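Local atomic coordinates of histidine decarboxylase alpha chain (Lactobacillus sp. 30A, PDB entry 1IBV), a protein that decarboxylates L-histidine to histamine, using a pyruvoyl group in place of pyridoxal phosphate as its cofactor. Residues Q91-W96 against E122-D127. Numbering follows the deposited sequence.
Sequences QGYGVW and ETPNED
Y93 lies alongside P124, and the Y93 ring and the E122 side chain carry the contact between them. Y93 CB sits 3.6 Å from T123 O. From there CG turns away from the carbonyl carbon of its own residue and in beside the backbone N (chi1 -72°), which brings the ring up next to the proline. Y93 CG is 4.0 Å from P124 CA. Further out, P124 CB lies over the middle of the ring face, with Y93 CD1 and CE1 its nearest atoms at 4.2 Å, while P124 CD reaches Y93 CE2 at 4.1 Å. The result is a CH-pi contact, with P124 CB 4.1 Å from the Y93 ring centroid and only 6° off the normal. At the ring's edge runs the backbone of E122, its carbonyl carbon in the ring plane.

All this sits at one end of the antiparallel pair 94-104 and 113-121, where Y93 and G94 both face W121 in a classic beta bulge and the chain leaves strand 113-121 for helix 126-151. N125 stands at the N-cap of that helix, its OD1 accepting a weak bond from D127 N. With Y93 cut back to an alanine, P124 would probably lose the aromatic face under its CB, and a gap would open beside the loop 122-125.

The E122 side chain meets the chain at Q91 and G92. It starts out away from segment 91-96, but the bend at chi2 (-68°) turns its carboxylate back toward the Q91 carbonyl. E122 OE1 ends 2.7 Å from Q91 O and 3.5 Å from G92 CA.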
ATOM      1  N   GLN B  91     -18.977  -0.471 -49.733  1.00 50.87           N
ATOM      2  CA  GLN B  91     -17.591  -0.609 -50.175  1.00 47.27           C
ATOM      3  C   GLN B  91     -17.086   0.726 -50.710  1.00 44.45           C
ATOM      4  O   GLN B  91     -17.846   1.699 -50.754  1.00 43.93           O
ATOM      5  CB  GLN B  91     -17.463  -1.729 -51.210  1.00 48.93           C
ATOM      6  CG  GLN B  91     -17.995  -3.064 -50.694  1.00 51.49           C
ATOM      7  CD  GLN B  91     -17.781  -4.210 -51.665  1.00 52.78           C
ATOM      8  OE1 GLN B  91     -17.374  -4.009 -52.815  1.00 52.92           O
ATOM      9  NE2 GLN B  91     -18.046  -5.427 -51.201  1.00 53.66           N
ATOM     10  N   GLY B  92     -15.803   0.789 -51.072  1.00 40.07           N
ATOM     11  CA  GLY B  92     -15.251   2.037 -51.571  1.00 38.72           C
ATOM     12  C   GLY B  92     -13.823   1.939 -52.085  1.00 39.22           C
ATOM     13  O   GLY B  92     -13.244   0.854 -52.161  1.00 38.89           O
ATOM     14  N   TYR B  93     -13.257   3.087 -52.447  1.00 39.24           N
ATOM     15  CA  TYR B  93     -11.892   3.157 -52.966  1.00 42.71           C
ATOM     16  C   TYR B  93     -10.871   3.470 -51.879  1.00 42.72           C
ATOM     17  O   TYR B  93      -9.750   2.952 -51.885  1.00 40.66           O
ATOM     18  CB  TYR B  93     -11.803   4.229 -54.064  1.00 48.69           C
ATOM     19  CG  TYR B  93     -12.469   3.854 -55.377  1.00 53.72           C
ATOM     20  CD1 TYR B  93     -11.827   3.009 -56.288  1.00 56.91           C
ATOM     21  CD2 TYR B  93     -13.735   4.341 -55.701  1.00 54.13           C
ATOM     22  CE1 TYR B  93     -12.429   2.656 -57.489  1.00 59.55           C
ATOM     23  CE2 TYR B  93     -14.353   3.998 -56.896  1.00 57.69           C
ATOM     24  CZ  TYR B  93     -13.695   3.152 -57.790  1.00 60.02           C
ATOM     25  OH  TYR B  93     -14.290   2.790 -58.987  1.00 61.11           O
ATOM     26  N   GLY B  94     -11.237   4.373 -50.975  1.00 42.26           N
ATOM     27  CA  GLY B  94     -10.335   4.734 -49.901  1.00 40.27           C
ATOM     28  C   GLY B  94     -11.039   4.714 -48.567  1.00 39.56           C
ATOM     29  O   GLY B  94     -12.273   4.674 -48.496  1.00 38.87           O
ATOM     30  N   VAL B  95     -10.243   4.748 -47.502  1.00 37.39           N
ATOM     31  CA  VAL B  95     -10.764   4.739 -46.148  1.00 35.65           C
ATOM     32  C   VAL B  95      -9.981   5.771 -45.345  1.00 33.54           C
ATOM     33  O   VAL B  95      -8.760   5.842 -45.456  1.00 31.40           O
ATOM     34  CB  VAL B  95     -10.638   3.325 -45.542  1.00 35.32           C
ATOM     35  CG1 VAL B  95      -9.218   3.047 -45.104  1.00 31.94           C
ATOM     36  CG2 VAL B  95     -11.620   3.145 -44.421  1.00 37.10           C
ATOM     37  N   TRP B  96     -10.682   6.573 -44.550  1.00 32.78           N
ATOM     38  CA  TRP B  96     -10.039   7.625 -43.759  1.00 33.28           C
ATOM     39  C   TRP B  96     -10.498   7.684 -42.305  1.00 33.40           C
ATOM     40  O   TRP B  96     -11.630   7.302 -41.983  1.00 33.56           O
ATOM     41  CB  TRP B  96     -10.309   8.980 -44.398  1.00 33.12           C
ATOM     42  CG  TRP B  96     -11.767   9.330 -44.407  1.00 37.04           C
ATOM     43  CD1 TRP B  96     -12.687   8.992 -45.357  1.00 38.95           C
ATOM     44  CD2 TRP B  96     -12.483  10.061 -43.399  1.00 37.75           C
ATOM     45  NE1 TRP B  96     -13.931   9.463 -45.001  1.00 39.55           N
ATOM     46  CE2 TRP B  96     -13.831  10.119 -43.802  1.00 35.89           C
ATOM     47  CE3 TRP B  96     -12.114  10.669 -42.188  1.00 37.86           C
ATOM     48  CZ2 TRP B  96     -14.815  10.761 -43.043  1.00 34.43           C
ATOM     49  CZ3 TRP B  96     -13.096  11.309 -41.431  1.00 34.48           C
ATOM     50  CH2 TRP B  96     -14.424  11.346 -41.865  1.00 33.99           C
ATOM     51  N   GLU B 122     -15.712   7.168 -51.698  1.00 51.53           N
ATOM     52  CA  GLU B 122     -16.281   6.539 -52.878  1.00 54.05           C
ATOM     53  C   GLU B 122     -15.672   6.891 -54.251  1.00 55.12           C
ATOM     54  O   GLU B 122     -15.879   6.153 -55.222  1.00 56.45           O
ATOM     55  CB  GLU B 122     -17.794   6.769 -52.888  1.00 55.49           C
ATOM     56  CG  GLU B 122     -18.502   6.524 -51.536  1.00 57.83           C
ATOM     57  CD  GLU B 122     -18.523   5.055 -51.070  1.00 60.41           C
ATOM     58  OE1 GLU B 122     -17.978   4.164 -51.764  1.00 62.18           O
ATOM     59  OE2 GLU B 122     -19.091   4.796 -49.981  1.00 62.75           O
ATOM     60  N   THR B 123     -14.955   8.008 -54.368  1.00 54.32           N
ATOM     61  CA  THR B 123     -14.359   8.353 -55.664  1.00 53.14           C
ATOM     62  C   THR B 123     -12.917   7.870 -55.714  1.00 53.45           C
ATOM     63  O   THR B 123     -12.251   7.793 -54.690  1.00 53.31           O
ATOM     64  CB  THR B 123     -14.407   9.862 -55.960  1.00 52.35           C
ATOM     65  OG1 THR B 123     -13.327  10.516 -55.290  1.00 53.61           O
ATOM     66  CG2 THR B 123     -15.719  10.456 -55.485  1.00 52.00           C
ATOM     67  N   PRO B 124     -12.390   7.605 -56.920  1.00 55.63           N
ATOM     68  CA  PRO B 124     -11.015   7.125 -57.078  1.00 55.75           C
ATOM     69  C   PRO B 124      -9.908   8.171 -57.011  1.00 56.05           C
ATOM     70  O   PRO B 124      -8.724   7.823 -57.086  1.00 53.32           O
ATOM     71  CB  PRO B 124     -11.053   6.501 -58.465  1.00 55.94           C
ATOM     72  CG  PRO B 124     -11.917   7.465 -59.194  1.00 55.71           C
ATOM     73  CD  PRO B 124     -13.069   7.650 -58.226  1.00 56.70           C
ATOM     74  N   ASN B 125     -10.264   9.449 -56.891  1.00 58.25           N
ATOM     75  CA  ASN B 125      -9.220  10.469 -56.858  1.00 59.79           C
ATOM     76  C   ASN B 125      -8.726  10.921 -55.476  1.00 58.69           C
ATOM     77  O   ASN B 125      -9.375  11.737 -54.804  1.00 57.33           O
ATOM     78  CB  ASN B 125      -9.598  11.677 -57.723  1.00 62.82           C
ATOM     79  CG  ASN B 125      -8.374  12.350 -58.336  1.00 65.27           C
ATOM     80  OD1 ASN B 125      -7.527  12.897 -57.617  1.00 66.38           O
ATOM     81  ND2 ASN B 125      -8.237  12.253 -59.658  1.00 66.63           N
ATOM     82  N   GLU B 126      -7.542  10.429 -55.099  1.00 58.20           N
ATOM     83  CA  GLU B 126      -6.907  10.755 -53.816  1.00 59.73           C
ATOM     84  C   GLU B 126      -6.868  12.266 -53.584  1.00 61.35           C
ATOM     85  O   GLU B 126      -7.207  12.764 -52.499  1.00 62.10           O
ATOM     86  CB  GLU B 126      -5.467  10.203 -53.764  1.00 57.95           C
ATOM     87  CG  GLU B 126      -4.657  10.665 -52.539  1.00 56.52           C
ATOM     88  CD  GLU B 126      -3.266  10.032 -52.438  1.00 55.03           C
ATOM     89  OE1 GLU B 126      -3.158   8.791 -52.529  1.00 56.57           O
ATOM     90  OE2 GLU B 126      -2.279  10.774 -52.247  1.00 54.32           O
ATOM     91  N   ASP B 127      -6.490  12.998 -54.624  1.00 63.36           N
ATOM     92  CA  ASP B 127      -6.401  14.439 -54.514  1.00 63.54           C
ATOM     93  C   ASP B 127      -7.750  15.020 -54.107  1.00 60.81           C
ATOM     94  O   ASP B 127      -7.816  15.973 -53.323  1.00 60.56           O
ATOM     95  CB  ASP B 127      -5.938  15.052 -55.828  1.00 66.55           C
ATOM     96  CG  ASP B 127      -5.367  16.437 -55.637  1.00 70.22           C
ATOM     97  OD1 ASP B 127      -4.114  16.575 -55.670  1.00 70.38           O
ATOM     98  OD2 ASP B 127      -6.177  17.373 -55.423  1.00 73.04           O
TER